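Local structure of uronate isomerase (Caulobacter crescentus, 2Q01) at residues L35-P40 against L423-R428; S356-T361 against K468-D473; F389-E394 against V413-D418; G408-V413 against I458-Y463. The protein catalyses the interconversion of D-glucuronate with D-fructuronate and of D-galacturonate with D-tagaturonate in the metabolism of uronic acids. All blocks are in the same frame, centred on the assembly; numbering follows the deposited sequence.

Contact 1: residues L35-P40 against L423-R428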
# COMPACT_ATOMS: atom_id res chain seq x y z
N LEU B 35 -16.80 -23.48 -17.30
CA LEU B 35 -17.19 -24.10 -16.03
C LEU B 35 -18.41 -23.38 -15.45
O LEU B 35 -18.59 -22.18 -15.69
CB LEU B 35 -16.03 -24.08 -15.03
CG LEU B 35 -14.92 -25.12 -15.17
CD1 LEU B 35 -13.83 -24.83 -14.16
CD2 LEU B 35 -15.44 -26.54 -15.00
N PRO B 36 -19.26 -24.11 -14.69
CA PRO B 36 -20.42 -23.45 -14.08
C PRO B 36 -20.02 -22.36 -13.10
O PRO B 36 -18.95 -22.43 -12.48
CB PRO B 36 -21.12 -24.60 -13.34
CG PRO B 36 -20.64 -25.85 -14.02
CD PRO B 36 -19.22 -25.55 -14.37
N ILE B 37 -20.87 -21.35 -12.98
CA ILE B 37 -20.66 -20.25 -12.04
C ILE B 37 -21.10 -20.65 -10.63
O ILE B 37 -22.24 -21.07 -10.41
CB ILE B 37 -21.38 -18.97 -12.52
CG1 ILE B 37 -20.70 -18.41 -13.77
CG2 ILE B 37 -21.43 -17.92 -11.42
CD1 ILE B 37 -21.54 -17.42 -14.55
N ILE B 38 -20.18 -20.54 -9.68
CA ILE B 38 -20.51 -20.71 -8.27
C ILE B 38 -20.43 -19.35 -7.59
O ILE B 38 -19.36 -18.72 -7.55
CB ILE B 38 -19.59 -21.72 -7.56
CG1 ILE B 38 -19.75 -23.10 -8.21
CG2 ILE B 38 -19.91 -21.79 -6.07
CD1 ILE B 38 -18.57 -23.98 -7.98
N SER B 39 -21.58 -18.90 -7.09
CA SER B 39 -21.73 -17.56 -6.57
C SER B 39 -22.19 -17.58 -5.10
O SER B 39 -23.37 -17.39 -4.81
CB SER B 39 -22.70 -16.78 -7.46
OG SER B 39 -22.80 -15.43 -7.04
N PRO B 40 -21.25 -17.80 -4.16
CA PRO B 40 -21.59 -18.15 -2.79
C PRO B 40 -21.91 -16.96 -1.86
O PRO B 40 -22.31 -17.18 -0.72
CB PRO B 40 -20.36 -18.90 -2.31
CG PRO B 40 -19.22 -18.34 -3.12
CD PRO B 40 -19.79 -17.68 -4.35
N LEU B 423 -27.56 -9.59 -14.37
CA LEU B 423 -27.02 -9.73 -15.72
C LEU B 423 -25.51 -9.57 -15.81
O LEU B 423 -24.89 -9.99 -16.79
CB LEU B 423 -27.70 -8.74 -16.66
CG LEU B 423 -28.83 -9.29 -17.52
CD1 LEU B 423 -30.09 -9.56 -16.72
CD2 LEU B 423 -29.11 -8.31 -18.63
N SER B 424 -24.92 -8.95 -14.79
CA SER B 424 -23.48 -8.75 -14.71
C SER B 424 -22.76 -9.94 -14.09
O SER B 424 -21.54 -9.98 -14.06
CB SER B 424 -23.16 -7.47 -13.93
OG SER B 424 -23.61 -6.32 -14.61
N ILE B 425 -23.52 -10.92 -13.58
CA ILE B 425 -22.94 -12.10 -12.92
C ILE B 425 -21.96 -12.89 -13.81
O ILE B 425 -20.81 -13.08 -13.40
CB ILE B 425 -24.00 -13.00 -12.20
CG1 ILE B 425 -24.52 -12.30 -10.94
CG2 ILE B 425 -23.43 -14.37 -11.85
CD1 ILE B 425 -25.57 -13.10 -10.19
N PRO B 426 -22.39 -13.34 -15.02
CA PRO B 426 -21.40 -13.95 -15.92
C PRO B 426 -20.25 -13.03 -16.35
O PRO B 426 -19.13 -13.50 -16.51
CB PRO B 426 -22.24 -14.38 -17.13
CG PRO B 426 -23.44 -13.53 -17.08
CD PRO B 426 -23.73 -13.36 -15.63
N ALA B 427 -20.54 -11.74 -16.52
CA ALA B 427 -19.52 -10.72 -16.80
C ALA B 427 -18.44 -10.63 -15.73
O ALA B 427 -17.26 -10.56 -16.05
CB ALA B 427 -20.18 -9.36 -17.00
N ARG B 428 -18.86 -10.64 -14.47
CA ARG B 428 -17.98 -10.50 -13.31
C ARG B 428 -17.14 -11.74 -13.05
O ARG B 428 -15.98 -11.63 -12.65
CB ARG B 428 -18.79 -10.15 -12.06
CG ARG B 428 -19.25 -8.71 -12.02
CD ARG B 428 -20.42 -8.54 -11.07
NE ARG B 428 -21.01 -7.20 -11.18
CZ ARG B 428 -20.59 -6.12 -10.54
NH1 ARG B 428 -19.56 -6.19 -9.71
NH2 ARG B 428 -21.21 -4.96 -10.72
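The pyrrolidine ring of P426 meets I37 at one corner: CD1 of I37 lies 3.7 Å from P426 CA and 4.0 Å from CB of the same proline. The one flat group, the guanidinium of R428, takes no part in the touch with the strand; CB of S424 lies in plane at its edge, and W118 and Y68 engage it in cation-pi contacts. The remaining touch is between branch methyls, CG2 of I37 against CG2 of I425 at 4.1 Å. I37 can serve both partners because its two branches diverge. CG1 stands beside the backbone N (chi1 -70°) and continues nearly extended to CD1, while CG2 reaches I425. A beta-branched isoleucine suits the buried strand, and proline suits the first turn of a helix, where a missing N-H costs no helical bond. The contact is purely apolar and small, and polar links lie beside it: I38 O accepts from H429 NE2, and L35 O, just before the strand, from R433 NH1. Strand 37-39 runs parallel to strand 165-169 in the barrel wall and is hydrogen-bonded to it; helix 425-445 packs along it, with helix 451-469 touching L35, P36 and I38.

Contact 2: residues S356-T361 against K468-D473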
# COMPACT_ATOMS: atom_id res chain seq x y z
N SER B 356 -14.90 -22.38 10.63
CA SER B 356 -14.41 -21.86 9.37
C SER B 356 -14.79 -20.38 9.25
O SER B 356 -15.98 -20.03 9.22
CB SER B 356 -14.98 -22.67 8.20
OG SER B 356 -14.36 -22.32 6.98
N ILE B 357 -13.77 -19.52 9.22
CA ILE B 357 -13.96 -18.07 9.06
C ILE B 357 -13.31 -17.57 7.75
O ILE B 357 -12.21 -17.98 7.41
CB ILE B 357 -13.40 -17.29 10.29
CG1 ILE B 357 -13.99 -17.82 11.60
CG2 ILE B 357 -13.68 -15.79 10.18
CD1 ILE B 357 -13.46 -17.15 12.84
N ILE B 358 -14.02 -16.72 7.02
CA ILE B 358 -13.48 -16.11 5.80
C ILE B 358 -13.39 -14.60 5.98
O ILE B 358 -14.40 -13.94 6.19
CB ILE B 358 -14.33 -16.45 4.55
CG1 ILE B 358 -14.52 -17.97 4.42
CG2 ILE B 358 -13.67 -15.89 3.29
CD1 ILE B 358 -15.45 -18.37 3.30
N LEU B 359 -12.17 -14.07 5.90
CA LEU B 359 -11.92 -12.64 6.13
C LEU B 359 -11.85 -11.85 4.83
O LEU B 359 -11.20 -12.25 3.86
CB LEU B 359 -10.62 -12.44 6.89
CG LEU B 359 -10.44 -13.05 8.28
CD1 LEU B 359 -8.99 -12.90 8.69
CD2 LEU B 359 -11.38 -12.41 9.31
N PHE B 360 -12.52 -10.70 4.84
CA PHE B 360 -12.54 -9.78 3.71
C PHE B 360 -11.98 -8.47 4.20
O PHE B 360 -11.86 -8.25 5.40
CB PHE B 360 -13.98 -9.57 3.24
CG PHE B 360 -14.53 -10.71 2.44
CD1 PHE B 360 -14.99 -11.86 3.06
CD2 PHE B 360 -14.60 -10.62 1.06
CE1 PHE B 360 -15.49 -12.91 2.32
CE2 PHE B 360 -15.12 -11.67 0.31
CZ PHE B 360 -15.57 -12.82 0.95
N THR B 361 -11.62 -7.59 3.26
CA THR B 361 -11.14 -6.27 3.61
C THR B 361 -11.50 -5.22 2.56
O THR B 361 -11.75 -5.53 1.40
CB THR B 361 -9.61 -6.27 3.89
OG1 THR B 361 -9.28 -5.21 4.79
CG2 THR B 361 -8.80 -6.11 2.61
N LYS B 468 -15.49 -26.32 -1.71
CA LYS B 468 -15.01 -26.84 -0.42
C LYS B 468 -15.19 -25.85 0.72
O LYS B 468 -15.71 -26.21 1.78
CB LYS B 468 -13.54 -27.29 -0.50
CG LYS B 468 -13.39 -28.78 -0.79
CD LYS B 468 -11.94 -29.25 -0.70
CE LYS B 468 -11.84 -30.72 -1.09
NZ LYS B 468 -10.43 -31.21 -1.18
N ALA B 469 -14.81 -24.60 0.46
CA ALA B 469 -14.81 -23.54 1.47
C ALA B 469 -16.21 -23.19 1.97
O ALA B 469 -16.40 -22.93 3.16
CB ALA B 469 -14.12 -22.31 0.94
N TYR B 470 -17.17 -23.21 1.05
CA TYR B 470 -18.56 -22.90 1.37
C TYR B 470 -19.42 -24.15 1.56
O TYR B 470 -20.64 -24.06 1.52
CB TYR B 470 -19.17 -22.00 0.30
CG TYR B 470 -18.66 -20.59 0.37
CD1 TYR B 470 -17.53 -20.19 -0.35
CD2 TYR B 470 -19.29 -19.64 1.18
CE1 TYR B 470 -17.05 -18.89 -0.27
CE2 TYR B 470 -18.82 -18.35 1.27
CZ TYR B 470 -17.70 -17.98 0.54
OH TYR B 470 -17.25 -16.69 0.63
N LYS B 471 -18.76 -25.30 1.75
CA LYS B 471 -19.42 -26.58 2.05
C LYS B 471 -20.57 -26.92 1.08
O LYS B 471 -21.64 -27.37 1.49
CB LYS B 471 -19.85 -26.64 3.52
CG LYS B 471 -18.71 -26.45 4.53
CD LYS B 471 -19.23 -26.35 5.95
CE LYS B 471 -18.10 -26.22 6.96
NZ LYS B 471 -18.58 -26.31 8.38
N LEU B 472 -20.31 -26.68 -0.20
CA LEU B 472 -21.29 -26.83 -1.27
C LEU B 472 -21.25 -28.21 -1.94
O LEU B 472 -21.89 -28.43 -2.97
CB LEU B 472 -21.08 -25.73 -2.31
CG LEU B 472 -22.00 -24.51 -2.38
CD1 LEU B 472 -22.67 -24.20 -1.07
CD2 LEU B 472 -21.21 -23.32 -2.85
N ASP B 473 -20.50 -29.13 -1.33
CA ASP B 473 -20.27 -30.46 -1.89
C ASP B 473 -21.47 -31.41 -1.79
O ASP B 473 -21.53 -32.41 -2.52
CB ASP B 473 -19.02 -31.10 -1.27
CG ASP B 473 -17.73 -30.48 -1.78
OD1 ASP B 473 -16.76 -30.39 -1.00
OD2 ASP B 473 -17.68 -30.08 -2.97
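Apolar packing carries this contact, centred on a CH-pi interaction. The CD1 methyl of I358 lies over one face of the Y470 ring, 4.0 Å from the centroid and 29° off the normal. It is displaced toward the phenol end, so that Y470 CZ is its nearest ring atom at 3.6 Å. I358 reaches there because CG1 stands beside the backbone N (chi1 -53°) and the chain then runs extended. A second aromatic comes in at the far end of the tyrosine: Y470 OH lies near the plane of the F360 ring, at its edge, 4.2 Å from CZ of F360. Replacing Y470 by a leucine would probably leave the I358 methyl without a flat face to lie on and open a gap at the edge of F360. Backbone bonding ends the helix in a Schellman motif, L472 N bonded to K467 O and K471 N to K468 O; K471 at C-prime takes up the positive phi of such an ending, and its NZ bonds G303 O. Strand 357-359, hydrogen-bonded to 305-308 and 381-383, belongs to the parallel sheet of a TIM barrel, against which the tail of helix 451-469 folds.

Contact 3: residues F389-E394 against V413-D418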
# COMPACT_ATOMS: atom_id res chain seq x y z
N PHE B 389 -14.78 -2.03 -4.10
CA PHE B 389 -14.01 -1.13 -4.95
C PHE B 389 -12.79 -1.83 -5.53
O PHE B 389 -12.25 -1.41 -6.56
CB PHE B 389 -13.57 0.11 -4.15
CG PHE B 389 -14.71 0.88 -3.54
CD1 PHE B 389 -15.06 0.71 -2.21
CD2 PHE B 389 -15.44 1.77 -4.32
CE1 PHE B 389 -16.12 1.41 -1.66
CE2 PHE B 389 -16.50 2.49 -3.77
CZ PHE B 389 -16.84 2.31 -2.44
N HIS B 390 -12.35 -2.89 -4.84
CA HIS B 390 -11.17 -3.65 -5.24
C HIS B 390 -11.54 -4.90 -6.03
O HIS B 390 -10.68 -5.68 -6.42
CB HIS B 390 -10.33 -4.00 -4.01
CG HIS B 390 -10.18 -2.86 -3.05
ND1 HIS B 390 -9.54 -1.69 -3.36
CD2 HIS B 390 -10.60 -2.72 -1.76
CE1 HIS B 390 -9.57 -0.87 -2.32
NE2 HIS B 390 -10.20 -1.48 -1.34
N ASP B 391 -12.84 -5.08 -6.25
CA ASP B 391 -13.36 -6.10 -7.15
C ASP B 391 -13.23 -5.56 -8.59
O ASP B 391 -14.17 -4.98 -9.15
CB ASP B 391 -14.81 -6.43 -6.75
CG ASP B 391 -15.53 -7.31 -7.75
OD1 ASP B 391 -14.90 -8.21 -8.36
OD2 ASP B 391 -16.75 -7.10 -7.92
N SER B 392 -12.04 -5.75 -9.16
CA SER B 392 -11.63 -5.06 -10.38
C SER B 392 -10.29 -5.64 -10.87
O SER B 392 -9.55 -6.21 -10.07
CB SER B 392 -11.49 -3.57 -10.08
OG SER B 392 -10.44 -3.33 -9.16
N PRO B 393 -9.99 -5.52 -12.19
CA PRO B 393 -8.72 -5.99 -12.78
C PRO B 393 -7.45 -5.67 -11.98
O PRO B 393 -6.69 -6.59 -11.66
CB PRO B 393 -8.70 -5.29 -14.14
CG PRO B 393 -10.12 -5.20 -14.52
CD PRO B 393 -10.88 -4.97 -13.24
N GLU B 394 -7.24 -4.40 -11.66
CA GLU B 394 -6.10 -3.99 -10.83
C GLU B 394 -6.19 -4.48 -9.38
O GLU B 394 -5.17 -4.77 -8.76
CB GLU B 394 -5.91 -2.47 -10.87
CG GLU B 394 -4.60 -2.02 -11.50
CD GLU B 394 -4.54 -2.22 -13.00
OE1 GLU B 394 -5.26 -1.49 -13.73
OE2 GLU B 394 -3.77 -3.09 -13.46
N VAL B 413 -10.54 -18.50 -1.06
CA VAL B 413 -11.84 -19.14 -1.30
C VAL B 413 -12.37 -18.95 -2.73
O VAL B 413 -13.53 -19.26 -3.01
CB VAL B 413 -12.92 -18.68 -0.25
CG1 VAL B 413 -12.46 -18.96 1.15
CG2 VAL B 413 -13.26 -17.20 -0.41
N GLY B 414 -11.53 -18.45 -3.62
CA GLY B 414 -11.96 -18.16 -4.98
C GLY B 414 -12.64 -16.80 -5.09
O GLY B 414 -12.20 -15.82 -4.49
N PHE B 415 -13.73 -16.75 -5.85
CA PHE B 415 -14.37 -15.49 -6.21
C PHE B 415 -15.86 -15.50 -5.87
O PHE B 415 -16.55 -16.50 -6.06
CB PHE B 415 -14.16 -15.21 -7.71
CG PHE B 415 -14.89 -13.99 -8.22
CD1 PHE B 415 -14.40 -12.71 -7.99
CD2 PHE B 415 -16.08 -14.13 -8.94
CE1 PHE B 415 -15.08 -11.59 -8.46
CE2 PHE B 415 -16.77 -13.01 -9.41
CZ PHE B 415 -16.27 -11.74 -9.18
N ASN B 416 -16.34 -14.37 -5.35
CA ASN B 416 -17.77 -14.10 -5.28
C ASN B 416 -18.07 -12.75 -5.94
O ASN B 416 -17.26 -11.83 -5.86
CB ASN B 416 -18.31 -14.18 -3.84
CG ASN B 416 -17.72 -13.13 -2.92
OD1 ASN B 416 -16.76 -13.39 -2.21
ND2 ASN B 416 -18.32 -11.95 -2.91
N ASP B 417 -19.22 -12.65 -6.60
CA ASP B 417 -19.53 -11.45 -7.37
C ASP B 417 -20.05 -10.29 -6.51
O ASP B 417 -19.82 -9.13 -6.86
CB ASP B 417 -20.51 -11.76 -8.51
CG ASP B 417 -21.71 -12.56 -8.05
OD1 ASP B 417 -21.83 -13.73 -8.46
OD2 ASP B 417 -22.54 -12.02 -7.28
N ASP B 418 -20.76 -10.63 -5.43
CA ASP B 418 -21.30 -9.68 -4.44
C ASP B 418 -22.11 -8.53 -5.07
O ASP B 418 -21.90 -7.35 -4.78
CB ASP B 418 -20.18 -9.14 -3.54
CG ASP B 418 -20.70 -8.45 -2.29
OD1 ASP B 418 -21.69 -8.92 -1.69
OD2 ASP B 418 -20.11 -7.41 -1.90
O HOH W 1 -17.95 -8.92 -8.94
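D391 and D417 bring the two backbones nearest, their CA atoms 8.2 Å apart, with D391 at the centre of an inverse gamma turn and 413-418 a loop without regular structure. The D391 side chain crosses to F415 because its CG is anti to the backbone N (chi1 171°). OD1 then lies in the plane of the F415 ring, at the edge, 3.4 Å from CE1 of F415. The carboxylate plane is turned 45° from the ring, and the slightly positive ring hydrogens make the edge a reasonable neighbour for a carboxylate oxygen. A water spans the other oxygen and the backbone, donating to D391 OD2 and to D417 O, the latter bond 2.8 Å long; its modelled distance to OD2 is doubtfully short. The CB of D417 points away from 389-394, and its OD1 is probably hydrogen-bonded to S39 OG. D418 packs on H41 and H43, the His-x-His pattern that follows the first barrel strand in this superfamily. S392 caps helix 393-407 through OG to G395 N, and E405 of the second subunit also bonds S392 OG. D391 has a long, weak ion pair with R428. Helix 425-445 flanks the loop, H429 meeting F415 edge-to-face and A432 packing on the same ring, while W118 of helix 114-126 and M396 of helix 393-407 lie against D391.

Contact 4: residues G408-V413 against I458-Y463. With K (potassium ion), chain E.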
# COMPACT_ATOMS: atom_id res chain seq x y z
N GLY B 408 -0.65 -18.60 0.38
CA GLY B 408 -0.77 -19.59 -0.67
C GLY B 408 -2.10 -19.41 -1.37
O GLY B 408 -2.76 -18.39 -1.20
N PHE B 409 -2.48 -20.41 -2.16
CA PHE B 409 -3.74 -20.38 -2.89
C PHE B 409 -4.85 -21.10 -2.14
O PHE B 409 -6.03 -20.80 -2.33
CB PHE B 409 -3.58 -21.04 -4.26
CG PHE B 409 -2.76 -20.24 -5.23
CD1 PHE B 409 -3.32 -19.18 -5.94
CD2 PHE B 409 -1.42 -20.55 -5.45
CE1 PHE B 409 -2.57 -18.45 -6.85
CE2 PHE B 409 -0.66 -19.83 -6.36
CZ PHE B 409 -1.23 -18.78 -7.06
N TYR B 410 -4.47 -22.03 -1.27
CA TYR B 410 -5.41 -22.95 -0.67
C TYR B 410 -5.99 -22.41 0.63
O TYR B 410 -6.86 -23.03 1.25
CB TYR B 410 -4.76 -24.32 -0.50
CG TYR B 410 -4.32 -24.91 -1.83
CD1 TYR B 410 -3.01 -24.74 -2.29
CD2 TYR B 410 -5.21 -25.60 -2.64
CE1 TYR B 410 -2.61 -25.26 -3.51
CE2 TYR B 410 -4.82 -26.12 -3.87
CZ TYR B 410 -3.51 -25.94 -4.29
OH TYR B 410 -3.11 -26.45 -5.50
N ASN B 411 -5.48 -21.24 1.02
CA ASN B 411 -6.01 -20.44 2.11
C ASN B 411 -6.89 -19.30 1.59
O ASN B 411 -7.23 -18.37 2.33
CB ASN B 411 -4.86 -19.85 2.93
CG ASN B 411 -4.26 -20.85 3.89
OD1 ASN B 411 -4.98 -21.56 4.59
ND2 ASN B 411 -2.94 -20.87 3.99
N THR B 412 -7.24 -19.36 0.31
CA THR B 412 -8.20 -18.44 -0.30
C THR B 412 -9.47 -19.21 -0.70
O THR B 412 -9.48 -20.45 -0.67
CB THR B 412 -7.59 -17.63 -1.49
OG1 THR B 412 -7.44 -18.48 -2.64
CG2 THR B 412 -6.24 -17.00 -1.11
N VAL B 413 -10.54 -18.50 -1.06
CA VAL B 413 -11.84 -19.14 -1.30
C VAL B 413 -12.37 -18.95 -2.73
O VAL B 413 -13.53 -19.26 -3.01
CB VAL B 413 -12.92 -18.68 -0.25
CG1 VAL B 413 -12.46 -18.96 1.15
CG2 VAL B 413 -13.26 -17.20 -0.41
N ILE B 458 -5.94 -23.20 -11.66
CA ILE B 458 -7.00 -22.42 -12.30
C ILE B 458 -8.39 -23.06 -12.10
O ILE B 458 -9.36 -22.37 -11.81
CB ILE B 458 -6.66 -22.07 -13.78
CG1 ILE B 458 -7.56 -20.96 -14.31
CG2 ILE B 458 -6.72 -23.30 -14.69
CD1 ILE B 458 -7.23 -19.60 -13.81
N VAL B 459 -8.45 -24.39 -12.20
CA VAL B 459 -9.69 -25.14 -12.03
C VAL B 459 -10.13 -25.17 -10.56
O VAL B 459 -11.32 -25.08 -10.26
CB VAL B 459 -9.57 -26.58 -12.62
CG1 VAL B 459 -10.89 -27.34 -12.53
CG2 VAL B 459 -9.13 -26.51 -14.07
N ASP B 460 -9.15 -25.28 -9.65
CA ASP B 460 -9.41 -25.25 -8.21
C ASP B 460 -9.97 -23.91 -7.79
O ASP B 460 -11.07 -23.84 -7.24
CB ASP B 460 -8.13 -25.55 -7.42
CG ASP B 460 -7.90 -27.03 -7.20
OD1 ASP B 460 -8.85 -27.83 -7.38
OD2 ASP B 460 -6.77 -27.41 -6.83
N LEU B 461 -9.23 -22.85 -8.12
CA LEU B 461 -9.62 -21.46 -7.85
C LEU B 461 -11.02 -21.10 -8.36
O LEU B 461 -11.77 -20.38 -7.69
CB LEU B 461 -8.59 -20.50 -8.46
CG LEU B 461 -7.42 -19.93 -7.64
CD1 LEU B 461 -6.83 -20.90 -6.63
CD2 LEU B 461 -6.34 -19.38 -8.56
N THR B 462 -11.37 -21.62 -9.53
CA THR B 462 -12.66 -21.34 -10.17
C THR B 462 -13.81 -22.13 -9.55
O THR B 462 -14.88 -21.58 -9.28
CB THR B 462 -12.58 -21.59 -11.69
OG1 THR B 462 -11.57 -20.75 -12.27
CG2 THR B 462 -13.91 -21.30 -12.38
N TYR B 463 -13.59 -23.42 -9.32
CA TYR B 463 -14.69 -24.34 -9.06
C TYR B 463 -14.58 -25.13 -7.76
O TYR B 463 -15.50 -25.10 -6.94
CB TYR B 463 -14.88 -25.27 -10.27
CG TYR B 463 -16.14 -26.11 -10.27
CD1 TYR B 463 -17.32 -25.63 -10.83
CD2 TYR B 463 -16.14 -27.41 -9.74
CE1 TYR B 463 -18.48 -26.41 -10.83
CE2 TYR B 463 -17.29 -28.18 -9.73
CZ TYR B 463 -18.45 -27.68 -10.28
OH TYR B 463 -19.58 -28.46 -10.27
K K E . -5.98 -21.15 7.07
O HOH W 2 -7.54 -23.18 6.52
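F409, just after the glycine that ends helix 393-407, turns its side chain onto L461 of helix 451-469. The leucine CD1 lies 4.0 Å from CD1 of the F409 ring, which also packs on F439 and L440. Y410 comes next and offers its ring edge to an acid: D460 OD2 lies near the ring plane, 3.8 Å from CE2 of Y410, with the carboxylate turned 75° from the ring. The polar hold on D460 comes from N464, whose ND2 bonds OD1. One face of the Y410 ring receives F409 CB, and Y108 of the third subunit meets it edge-to-face. These residues belong to a type I beta turn, F409 to T412, whose third residue, N411, binds a potassium ion through OD1 at 2.7 Å. A water oxygen binds the metal at 2.6 Å; carbonyl oxygens of A375, Y378 and L381 and S75 O of the third subunit complete the site. A neutral amide oxygen suits so weakly polarising a cation. T412 closes the turn twice, its OG1 (chi1 73°) donating to F409 O at 2.7 Å and its N reaching that oxygen from the same face. V413 then points away from 458-463 and packs on A469 and P385.

The four contacts share parts of one TIM-barrel framework. Contacts 3 and 4 overlap at V413, yet their centres lie about 13 Å apart. V413 also joins both to contact 2, its CG1 lying 3.7 Å from I358 CD1 and from A469 CB. Contacts 1 and 3, about 11 Å between centres, meet where R428 O lies 3.5 Å from F415 CZ. Contact 1 reaches contact 2 where P40 CB packs 3.6 Å from Y470 CG, and contact 4 where I38 CD1 approaches Y463 O. The potassium lies by contact 4, about 8 Å from the S356 side chain of contact 2, whereas contacts 1 and 3 lie by the His-x-His pair that in this superfamily usually marks the metal-binding end of the barrel.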